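Local coordinates for protein insulinase family protease (Yersinia pestis, PDB 3GO9) that binds zinc and is predicted to be an insulinase-family (M16) protease, although it carries an altered form of that family's usual metal-binding motif, at residues Ala71-Leu79 with Pro106-Tyr116; Leu128-Ala139 with Ile225-Leu236. One frame throughout, in Å; residues are numbered along the deposited sequence. Where two conformers were deposited one is given.

Interaction 1. Residues Ala71-Leu79 with Pro106-Tyr116. With ZN (zinc ion), chain C.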
loop_
_atom_site.group_PDB
_atom_site.type_symbol
_atom_site.label_atom_id
_atom_site.label_comp_id
_atom_site.label_asym_id
_atom_site.label_seq_id
_atom_site.Cartn_x
_atom_site.Cartn_y
_atom_site.Cartn_z
ATOM N N ALA A 71 -17.748 -3.175 10.875
ATOM C CA ALA A 71 -16.396 -3.747 10.699
ATOM C C ALA A 71 -15.366 -2.913 11.439
ATOM O O ALA A 71 -14.324 -3.418 11.910
ATOM C CB ALA A 71 -16.040 -3.784 9.223
ATOM N N HIS A 72 -15.594 -1.612 11.500
ATOM C CA HIS A 72 -14.642 -0.722 12.227
ATOM C C HIS A 72 -14.773 -0.859 13.748
ATOM O O HIS A 72 -13.798 -0.580 14.482
ATOM C CB HIS A 72 -14.855 0.709 11.757
ATOM C CG HIS A 72 -13.803 1.665 12.211
ATOM N ND1 HIS A 72 -12.565 1.718 11.607
ATOM C CD2 HIS A 72 -13.840 2.669 13.110
ATOM C CE1 HIS A 72 -11.863 2.693 12.165
ATOM N NE2 HIS A 72 -12.602 3.246 13.101
ATOM N N LEU A 73 -15.945 -1.216 14.233
ATOM C CA LEU A 73 -16.205 -1.358 15.677
ATOM C C LEU A 73 -15.602 -2.631 16.265
ATOM O O LEU A 73 -15.059 -2.642 17.370
ATOM C CB LEU A 73 -17.705 -1.302 16.004
ATOM C CG LEU A 73 -18.127 -1.461 17.458
ATOM C CD1 LEU A 73 -17.452 -0.473 18.330
ATOM C CD2 LEU A 73 -19.634 -1.364 17.600
ATOM N N LEU A 74 -15.677 -3.732 15.504
ATOM C CA LEU A 74 -15.255 -5.040 16.019
ATOM C C LEU A 74 -13.860 -4.989 16.626
ATOM O O LEU A 74 -13.678 -5.476 17.719
ATOM C CB LEU A 74 -15.376 -6.137 14.950
ATOM C CG LEU A 74 -16.760 -6.509 14.417
ATOM C CD1 LEU A 74 -16.666 -7.492 13.218
ATOM C CD2 LEU A 74 -17.610 -7.065 15.564
ATOM N N PRO A 75 -12.856 -4.424 15.926
ATOM C CA PRO A 75 -11.553 -4.474 16.553
ATOM C C PRO A 75 -11.433 -3.663 17.822
ATOM O O PRO A 75 -10.590 -4.009 18.680
ATOM C CB PRO A 75 -10.606 -3.933 15.464
ATOM C CG PRO A 75 -11.443 -3.433 14.422
ATOM C CD PRO A 75 -12.784 -3.920 14.544
ATOM N N ARG A 76 -12.251 -2.612 17.982
ATOM C CA ARG A 76 -12.196 -1.863 19.224
ATOM C C ARG A 76 -12.660 -2.752 20.412
ATOM O O ARG A 76 -12.169 -2.652 21.544
ATOM C CB ARG A 76 -13.072 -0.616 19.116
ATOM C CG ARG A 76 -12.703 0.387 20.214
ATOM C CD ARG A 76 -13.600 1.599 20.163
ATOM N NE ARG A 76 -13.452 2.435 18.973
ATOM C CZ ARG A 76 -13.957 3.665 18.909
ATOM N NH1 ARG A 76 -14.629 4.162 19.946
ATOM N NH2 ARG A 76 -13.834 4.404 17.803
ATOM N N LEU A 77 -13.605 -3.639 20.150
ATOM C CA LEU A 77 -14.069 -4.589 21.171
ATOM C C LEU A 77 -12.900 -5.465 21.719
ATOM O O LEU A 77 -12.809 -5.669 22.933
ATOM C CB LEU A 77 -15.237 -5.444 20.650
ATOM C CG LEU A 77 -16.415 -4.679 20.153
ATOM C CD1 LEU A 77 -17.496 -5.705 19.639
ATOM C CD2 LEU A 77 -17.039 -3.723 21.200
ATOM N N ALA A 78 -12.067 -5.941 20.804
ATOM C CA ALA A 78 -10.940 -6.785 21.065
ATOM C C ALA A 78 -9.923 -6.085 21.991
ATOM O O ALA A 78 -9.143 -6.757 22.679
ATOM C CB ALA A 78 -10.246 -7.254 19.725
ATOM N N LEU A 79 -9.957 -4.744 22.032
ATOM C CA LEU A 79 -9.108 -3.964 22.958
ATOM C C LEU A 79 -9.792 -3.686 24.282
ATOM O O LEU A 79 -9.146 -3.283 25.249
ATOM C CB LEU A 79 -8.683 -2.629 22.326
ATOM C CG LEU A 79 -7.892 -2.770 21.051
ATOM C CD1 LEU A 79 -7.700 -1.411 20.244
ATOM C CD2 LEU A 79 -6.492 -3.404 21.317
ATOM N N PRO A 106 -3.408 -0.722 16.505
ATOM C CA PRO A 106 -3.754 -2.140 16.706
ATOM C C PRO A 106 -4.537 -2.751 15.577
ATOM O O PRO A 106 -4.376 -3.926 15.255
ATOM C CB PRO A 106 -4.562 -2.132 18.002
ATOM C CG PRO A 106 -4.105 -0.951 18.713
ATOM C CD PRO A 106 -3.850 0.094 17.643
ATOM N N ALA A 107 -5.396 -1.958 14.981
ATOM C CA ALA A 107 -6.094 -2.395 13.777
ATOM C C ALA A 107 -6.366 -1.227 12.862
ATOM O O ALA A 107 -6.474 -0.080 13.290
ATOM C CB ALA A 107 -7.407 -3.069 14.118
ATOM N N ILE A 108 -6.407 -1.565 11.588
ATOM C CA ILE A 108 -6.745 -0.685 10.502
ATOM C C ILE A 108 -7.864 -1.332 9.759
ATOM O O ILE A 108 -7.752 -2.520 9.383
ATOM C CB ILE A 108 -5.535 -0.525 9.512
ATOM C CG1 ILE A 108 -4.355 0.135 10.211
ATOM C CG2 ILE A 108 -5.969 0.242 8.223
ATOM C CD1 ILE A 108 -3.053 0.011 9.453
ATOM N N THR A 109 -8.964 -0.620 9.546
ATOM C CA THR A 109 -10.045 -1.187 8.753
ATOM C C THR A 109 -10.279 -0.400 7.476
ATOM O O THR A 109 -9.973 0.796 7.399
ATOM C CB THR A 109 -11.350 -1.292 9.531
ATOM O OG1 THR A 109 -11.958 -0.033 9.666
ATOM C CG2 THR A 109 -11.119 -1.920 10.919
ATOM N N SER A 110 -10.783 -1.066 6.456
ATOM C CA SER A 110 -10.869 -0.445 5.165
ATOM C C SER A 110 -12.107 -0.979 4.447
ATOM O O SER A 110 -13.021 -1.510 5.086
ATOM C CB SER A 110 -9.533 -0.701 4.418
ATOM O OG SER A 110 -9.463 -0.014 3.178
ATOM N N TYR A 111 -12.173 -0.776 3.138
ATOM C CA TYR A 111 -13.302 -1.204 2.348
ATOM C C TYR A 111 -13.409 -2.706 2.255
ATOM O O TYR A 111 -14.468 -3.258 2.301
ATOM C CB TYR A 111 -13.127 -0.568 0.938
ATOM C CG TYR A 111 -13.230 0.898 0.958
ATOM C CD1 TYR A 111 -14.490 1.528 1.020
ATOM C CD2 TYR A 111 -12.106 1.724 0.995
ATOM C CE1 TYR A 111 -14.571 2.933 1.106
ATOM C CE2 TYR A 111 -12.207 3.096 1.050
ATOM C CZ TYR A 111 -13.445 3.703 1.094
ATOM O OH TYR A 111 -13.537 5.094 1.174
ATOM N N ASP A 112 -12.260 -3.381 2.076
ATOM C CA ASP A 112 -12.244 -4.813 1.814
ATOM C C ASP A 112 -11.339 -5.627 2.702
ATOM O O ASP A 112 -11.198 -6.822 2.481
ATOM C CB ASP A 112 -11.977 -5.142 0.327
ATOM C CG ASP A 112 -10.624 -4.775 -0.161
ATOM O OD1 ASP A 112 -9.807 -4.295 0.638
ATOM O OD2 ASP A 112 -10.408 -4.935 -1.405
ATOM N N PHE A 113 -10.824 -5.003 3.750
ATOM C CA PHE A 113 -10.022 -5.704 4.728
ATOM C C PHE A 113 -10.027 -5.034 6.080
ATOM O O PHE A 113 -10.312 -3.845 6.224
ATOM C CB PHE A 113 -8.554 -5.917 4.251
ATOM C CG PHE A 113 -7.730 -4.688 4.255
ATOM C CD1 PHE A 113 -6.987 -4.312 5.386
ATOM C CD2 PHE A 113 -7.670 -3.863 3.111
ATOM C CE1 PHE A 113 -6.204 -3.172 5.373
ATOM C CE2 PHE A 113 -6.920 -2.672 3.132
ATOM C CZ PHE A 113 -6.173 -2.358 4.211
ATOM N N THR A 114 -9.673 -5.843 7.078
ATOM C CA THR A 114 -9.231 -5.386 8.409
ATOM C C THR A 114 -7.857 -5.979 8.679
ATOM O O THR A 114 -7.638 -7.186 8.482
ATOM C CB THR A 114 -10.212 -5.910 9.445
ATOM O OG1 THR A 114 -11.490 -5.322 9.163
ATOM C CG2 THR A 114 -9.865 -5.521 10.881
ATOM N N LEU A 115 -6.948 -5.182 9.210
ATOM C CA LEU A 115 -5.571 -5.606 9.451
ATOM C C LEU A 115 -5.274 -5.385 10.921
ATOM O O LEU A 115 -5.298 -4.212 11.389
ATOM C CB LEU A 115 -4.605 -4.762 8.613
ATOM C CG LEU A 115 -3.101 -4.945 8.907
ATOM C CD1 LEU A 115 -2.708 -6.330 8.488
ATOM C CD2 LEU A 115 -2.227 -3.918 8.170
ATOM N N TYR A 116 -4.977 -6.491 11.647
ATOM C CA TYR A 116 -4.524 -6.447 13.039
ATOM C C TYR A 116 -3.006 -6.518 13.068
ATOM O O TYR A 116 -2.416 -7.325 12.366
ATOM C CB TYR A 116 -5.087 -7.628 13.839
ATOM C CG TYR A 116 -6.601 -7.568 13.997
ATOM C CD1 TYR A 116 -7.162 -6.863 14.989
ATOM C CD2 TYR A 116 -7.456 -8.185 13.068
ATOM C CE1 TYR A 116 -8.530 -6.852 15.178
ATOM C CE2 TYR A 116 -8.854 -8.085 13.202
ATOM C CZ TYR A 116 -9.364 -7.440 14.274
ATOM O OH TYR A 116 -10.729 -7.254 14.490
HETATM ZN ZN ZN C . -11.583 4.883 13.709
HETATM O O HOH W 1 -13.474 -5.918 11.054
HETATM O O HOH W 2 -13.091 5.372 14.122
HETATM O O HOH W 3 -10.966 5.865 12.213
#
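His72 ND1 donates a nearly straight hydrogen bond to Thr109 OG1 (2.7 Å, N-H...O angle 170°), with the hydroxyl at the edge of the imidazole and in its plane. The bond fixes the rotation of the ring, whose other nitrogen, NE2, binds zinc at 2.0 Å. Asp158 and the carbonyl of Ile160 complete the protein ligands, so Thr109 acts as a second-shell partner that orients a first-shell one. With OG1 of Thr109 set between its backbone N and carbonyl carbon (chi1 75°), the hydroxyl meets the histidine while CG2 lies against Pro75 CG at 3.8 Å. In M16 peptidases the zinc site is built on an inverted HXXEH helix motif; here His72 would be its first histidine, and Pro75 and Arg76 stand where the glutamate and second histidine would be expected. The proline brings no N-H to the turn before it, and the helix is kinked there. Its CB instead presses on Ala107 CB at 3.6 Å and, at about a right angle to the Tyr116 side chain, approaches Tyr116 CE1 at 3.6 Å; the phenol hydroxyl hydrogen-bonds to that of Tyr207. Between the helical segment and strand 114-116, a water donates to both Ala71 O and Thr114 OG1, each at 2.8 Å, and Thr114 OG1 also bonds to Thr58 O. Farther along, Leu79 CD1 reaches Pro106 CB, 3.9 Å away.

Interaction 2. Residues Leu128-Ala139 with Ile225-Leu236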
loop_
_atom_site.group_PDB
_atom_site.type_symbol
_atom_site.label_atom_id
_atom_site.label_comp_id
_atom_site.label_asym_id
_atom_site.label_seq_id
_atom_site.Cartn_x
_atom_site.Cartn_y
_atom_site.Cartn_z
ATOM N N LEU A 128 4.901 -13.824 22.527
ATOM C CA LEU A 128 4.455 -14.475 21.303
ATOM C C LEU A 128 3.230 -15.333 21.577
ATOM O O LEU A 128 2.257 -15.255 20.827
ATOM C CB LEU A 128 5.586 -15.267 20.656
ATOM C CG LEU A 128 5.202 -16.094 19.442
ATOM C CD1 LEU A 128 4.755 -15.233 18.282
ATOM C CD2 LEU A 128 6.426 -16.900 19.033
ATOM N N LYS A 129 3.258 -16.121 22.656
ATOM C CA LYS A 129 2.088 -16.889 23.054
ATOM C C LYS A 129 0.888 -15.975 23.288
ATOM O O LYS A 129 -0.204 -16.271 22.822
ATOM C CB LYS A 129 2.380 -17.731 24.307
ATOM C CG LYS A 129 1.173 -18.421 24.890
ATOM C CD LYS A 129 1.543 -19.499 25.921
ATOM C CE LYS A 129 0.322 -19.884 26.831
ATOM N NZ LYS A 129 0.701 -20.063 28.282
ATOM N N ASP A 130 1.091 -14.886 24.008
ATOM C CA ASP A 130 0.008 -13.936 24.314
ATOM C C ASP A 130 -0.524 -13.328 23.035
ATOM O O ASP A 130 -1.750 -13.172 22.870
ATOM C CB ASP A 130 0.436 -12.834 25.249
ATOM C CG ASP A 130 0.749 -13.337 26.654
ATOM O OD1 ASP A 130 0.349 -14.470 26.976
ATOM O OD2 ASP A 130 1.401 -12.560 27.410
ATOM N N ALA A 131 0.373 -12.950 22.135
ATOM C CA ALA A 131 -0.062 -12.363 20.867
ATOM C C ALA A 131 -0.958 -13.324 20.076
ATOM O O ALA A 131 -1.997 -12.957 19.538
ATOM C CB ALA A 131 1.116 -11.930 20.013
ATOM N N LEU A 132 -0.525 -14.568 19.972
ATOM C CA LEU A 132 -1.334 -15.539 19.268
ATOM C C LEU A 132 -2.676 -15.777 19.949
ATOM O O LEU A 132 -3.693 -16.025 19.256
ATOM C CB LEU A 132 -0.558 -16.852 19.064
ATOM C CG LEU A 132 0.675 -16.793 18.158
ATOM C CD1 LEU A 132 1.278 -18.205 18.076
ATOM C CD2 LEU A 132 0.351 -16.311 16.736
ATOM N N ALA A 133 -2.706 -15.678 21.290
ATOM C CA ALA A 133 -3.925 -15.868 22.050
ATOM C C ALA A 133 -4.871 -14.682 21.784
ATOM O O ALA A 133 -6.088 -14.895 21.582
ATOM C CB ALA A 133 -3.569 -16.000 23.484
ATOM N N TRP A 134 -4.327 -13.464 21.738
ATOM C CA TRP A 134 -5.136 -12.289 21.480
ATOM C C TRP A 134 -5.712 -12.390 20.063
ATOM O O TRP A 134 -6.877 -12.117 19.817
ATOM C CB TRP A 134 -4.364 -10.969 21.638
ATOM C CG TRP A 134 -5.245 -9.770 21.513
ATOM C CD1 TRP A 134 -6.061 -9.255 22.488
ATOM C CD2 TRP A 134 -5.481 -8.969 20.332
ATOM N NE1 TRP A 134 -6.751 -8.159 21.994
ATOM C CE2 TRP A 134 -6.387 -7.962 20.689
ATOM C CE3 TRP A 134 -4.998 -9.004 19.014
ATOM C CZ2 TRP A 134 -6.826 -7.015 19.792
ATOM C CZ3 TRP A 134 -5.410 -8.005 18.119
ATOM C CH2 TRP A 134 -6.340 -7.042 18.530
ATOM N N LEU A 135 -4.883 -12.806 19.120
ATOM C CA LEU A 135 -5.312 -12.870 17.719
ATOM C C LEU A 135 -6.352 -13.993 17.524
ATOM O O LEU A 135 -7.303 -13.823 16.733
ATOM C CB LEU A 135 -4.149 -13.093 16.773
ATOM C CG LEU A 135 -3.213 -11.884 16.640
ATOM C CD1 LEU A 135 -1.877 -12.307 15.989
ATOM C CD2 LEU A 135 -3.832 -10.748 15.856
ATOM N N SER A 136 -6.165 -15.118 18.201
ATOM C CA SER A 136 -7.183 -16.223 18.145
ATOM C C SER A 136 -8.463 -15.921 18.896
ATOM O O SER A 136 -9.557 -16.274 18.429
ATOM C CB SER A 136 -6.581 -17.573 18.487
ATOM O OG SER A 136 -5.990 -17.607 19.768
ATOM N N ASP A 137 -8.364 -15.245 20.026
ATOM C CA ASP A 137 -9.560 -14.693 20.690
ATOM C C ASP A 137 -10.316 -13.787 19.723
ATOM O O ASP A 137 -11.545 -13.871 19.593
ATOM C CB ASP A 137 -9.207 -13.836 21.933
ATOM C CG ASP A 137 -8.727 -14.607 23.159
ATOM O OD1 ASP A 137 -8.780 -15.873 23.204
ATOM O OD2 ASP A 137 -8.371 -13.866 24.140
ATOM N N THR A 138 -9.601 -12.892 19.038
ATOM C CA THR A 138 -10.253 -11.954 18.169
ATOM C C THR A 138 -10.895 -12.670 16.954
ATOM O O THR A 138 -12.038 -12.361 16.557
ATOM C CB THR A 138 -9.218 -10.944 17.688
ATOM O OG1 THR A 138 -8.702 -10.205 18.811
ATOM C CG2 THR A 138 -9.806 -9.966 16.723
ATOM N N ALA A 139 -10.159 -13.633 16.415
ATOM C CA ALA A 139 -10.549 -14.332 15.165
ATOM C C ALA A 139 -11.777 -15.167 15.369
ATOM O O ALA A 139 -12.626 -15.265 14.445
ATOM C CB ALA A 139 -9.441 -15.216 14.665
ATOM N N ILE A 225 6.696 -22.307 15.777
ATOM C CA ILE A 225 5.652 -21.330 15.544
ATOM C C ILE A 225 4.589 -21.890 14.589
ATOM O O ILE A 225 3.406 -21.601 14.793
ATOM C CB ILE A 225 6.250 -19.957 15.097
ATOM C CG1 ILE A 225 5.304 -18.832 15.521
ATOM C CG2 ILE A 225 6.615 -20.021 13.665
ATOM C CD1 ILE A 225 5.538 -17.478 14.844
ATOM N N ALA A 226 4.975 -22.707 13.594
ATOM C CA ALA A 226 3.985 -23.370 12.718
ATOM C C ALA A 226 3.067 -24.177 13.617
ATOM O O ALA A 226 1.847 -24.137 13.444
ATOM C CB ALA A 226 4.622 -24.261 11.649
ATOM N N ALA A 227 3.627 -24.924 14.570
ATOM C CA ALA A 227 2.782 -25.721 15.441
ATOM C C ALA A 227 1.887 -24.873 16.316
ATOM O O ALA A 227 0.744 -25.208 16.515
ATOM C CB ALA A 227 3.609 -26.707 16.279
ATOM N N GLN A 228 2.388 -23.731 16.789
ATOM C CA GLN A 228 1.600 -22.875 17.592
ATOM C C GLN A 228 0.471 -22.240 16.796
ATOM O O GLN A 228 -0.629 -21.994 17.320
ATOM C CB GLN A 228 2.467 -21.761 18.111
ATOM C CG GLN A 228 3.350 -22.172 19.206
ATOM C CD GLN A 228 4.150 -20.971 19.638
ATOM O OE1 GLN A 228 5.079 -20.614 18.971
ATOM N NE2 GLN A 228 3.688 -20.268 20.686
ATOM N N ILE A 229 0.790 -21.871 15.567
ATOM C CA ILE A 229 -0.268 -21.283 14.695
ATOM C C ILE A 229 -1.373 -22.307 14.469
ATOM O O ILE A 229 -2.564 -21.982 14.563
ATOM C CB ILE A 229 0.325 -20.802 13.364
ATOM C CG1 ILE A 229 1.177 -19.541 13.589
ATOM C CG2 ILE A 229 -0.777 -20.622 12.257
ATOM C CD1 ILE A 229 2.112 -19.244 12.407
ATOM N N SER A 230 -1.015 -23.537 14.156
ATOM C CA SER A 230 -2.039 -24.585 13.991
ATOM C C SER A 230 -2.903 -24.765 15.218
ATOM O O SER A 230 -4.134 -24.823 15.138
ATOM C CB SER A 230 -1.351 -25.903 13.660
ATOM O OG SER A 230 -2.333 -26.859 13.344
ATOM N N LYS A 231 -2.299 -24.798 16.371
ATOM C CA LYS A 231 -3.044 -25.004 17.617
ATOM C C LYS A 231 -3.937 -23.811 17.958
ATOM O O LYS A 231 -5.015 -23.988 18.511
ATOM C CB LYS A 231 -2.098 -25.319 18.781
ATOM C CG LYS A 231 -1.208 -26.571 18.560
ATOM C CD LYS A 231 -0.412 -26.942 19.806
ATOM C CE LYS A 231 0.332 -28.267 19.644
ATOM N NZ LYS A 231 1.543 -28.175 18.839
ATOM N N ALA A 232 -3.519 -22.585 17.604
ATOM C CA ALA A 232 -4.291 -21.373 17.856
ATOM C C ALA A 232 -5.475 -21.215 16.943
ATOM O O ALA A 232 -6.508 -20.742 17.405
ATOM C CB ALA A 232 -3.404 -20.140 17.809
ATOM N N PHE A 233 -5.316 -21.568 15.659
ATOM C CA PHE A 233 -6.291 -21.172 14.659
ATOM C C PHE A 233 -7.050 -22.312 13.984
ATOM O O PHE A 233 -7.903 -22.045 13.151
ATOM C CB PHE A 233 -5.642 -20.296 13.586
ATOM C CG PHE A 233 -5.089 -18.969 14.122
ATOM C CD1 PHE A 233 -3.748 -18.829 14.363
ATOM C CD2 PHE A 233 -5.943 -17.928 14.457
ATOM C CE1 PHE A 233 -3.247 -17.665 14.874
ATOM C CE2 PHE A 233 -5.429 -16.727 14.948
ATOM C CZ PHE A 233 -4.086 -16.617 15.143
ATOM N N SER A 234 -6.705 -23.560 14.282
ATOM C CA SER A 234 -7.319 -24.665 13.533
ATOM C C SER A 234 -8.784 -24.940 13.918
ATOM O O SER A 234 -9.489 -25.652 13.166
ATOM C CB SER A 234 -6.481 -25.942 13.647
ATOM O OG SER A 234 -6.442 -26.400 15.000
ATOM N N GLU A 235 -9.217 -24.397 15.036
ATOM C CA GLU A 235 -10.559 -24.619 15.525
ATOM C C GLU A 235 -11.564 -23.586 14.984
ATOM O O GLU A 235 -12.786 -23.767 15.127
ATOM C CB GLU A 235 -10.479 -24.754 17.064
ATOM C CG GLU A 235 -11.781 -24.886 17.814
ATOM C CD GLU A 235 -12.591 -26.089 17.442
ATOM O OE1 GLU A 235 -12.025 -27.167 17.134
ATOM O OE2 GLU A 235 -13.803 -25.855 17.497
ATOM N N LEU A 236 -11.108 -22.539 14.265
ATOM C CA LEU A 236 -12.013 -21.540 13.709
ATOM C C LEU A 236 -12.966 -22.223 12.751
ATOM O O LEU A 236 -12.592 -23.192 12.099
ATOM C CB LEU A 236 -11.245 -20.469 12.962
ATOM C CG LEU A 236 -10.261 -19.663 13.820
ATOM C CD1 LEU A 236 -9.517 -18.713 12.905
ATOM C CD2 LEU A 236 -11.033 -18.914 14.903
#
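Ile225 opens the contact by meeting Leu128, their side chains crossing at about a right angle with Ile225 CG1 4.2 Å from Leu128 CD2. One turn on, Gln228 lays its aliphatic part on the neighbouring helix: its CB sits 3.7 Å from Leu132 CD1, while OE1 passes by the Leu128 CD2 methyl. Ala232 comes close through its backbone, with Ala232 O only 3.3 Å from Ser136 CB. The serine hydroxyl turns back on its own helix: OG, set between backbone N and carbonyl carbon (chi1 58°), reaches Leu132 O at 2.8 Å; that carbonyl also accepts the Ser136 N-H, from the opposite face of its plane. The two helices run in the same general direction, crossing at -30° with axes 9.8 Å apart, and they lie on the mixed sheet of the M16 alpha/beta fold: Leu135 touches Tyr116 of strand 114-120, and Ile229 touches strands 212-218 and 36-41. Phe233 is the knob of the interface, set in a hole formed by Leu132, Leu135, Ser136 and Ala139. Leu135 CB meets the rim of the ring in its plane, 3.9 Å from Phe233 CZ, and Phe35 stacks on the same phenyl group. A type I turn runs from Phe233 to Leu236, and Asn33 ND2 binds the carbonyls of both residues. Leu236 returns to the interface, its CD1 3.9 Å from Ala139 CB.

In the fold
The two contacts follow one another along the chain, interaction 1 closing before interaction 2 opens, and their centres lie about 18 Å apart. Strand 114-120 leads directly into helix 125-140, so a strand of interaction 1 is followed in the chain by the first helix of interaction 2. They also touch in space: Trp134 NE1 probably hydrogen-bonds to Ala78 O at 2.9 Å, and Thr138 CG2 packs on Tyr116 CZ at 3.5 Å. Helix 125-140 thus stands between helix 70-80, which supplies a zinc ligand, and helix 222-233, joining the metal-site end of this mixed seven-stranded sheet to the part formed by strands 36-41 and 212-218.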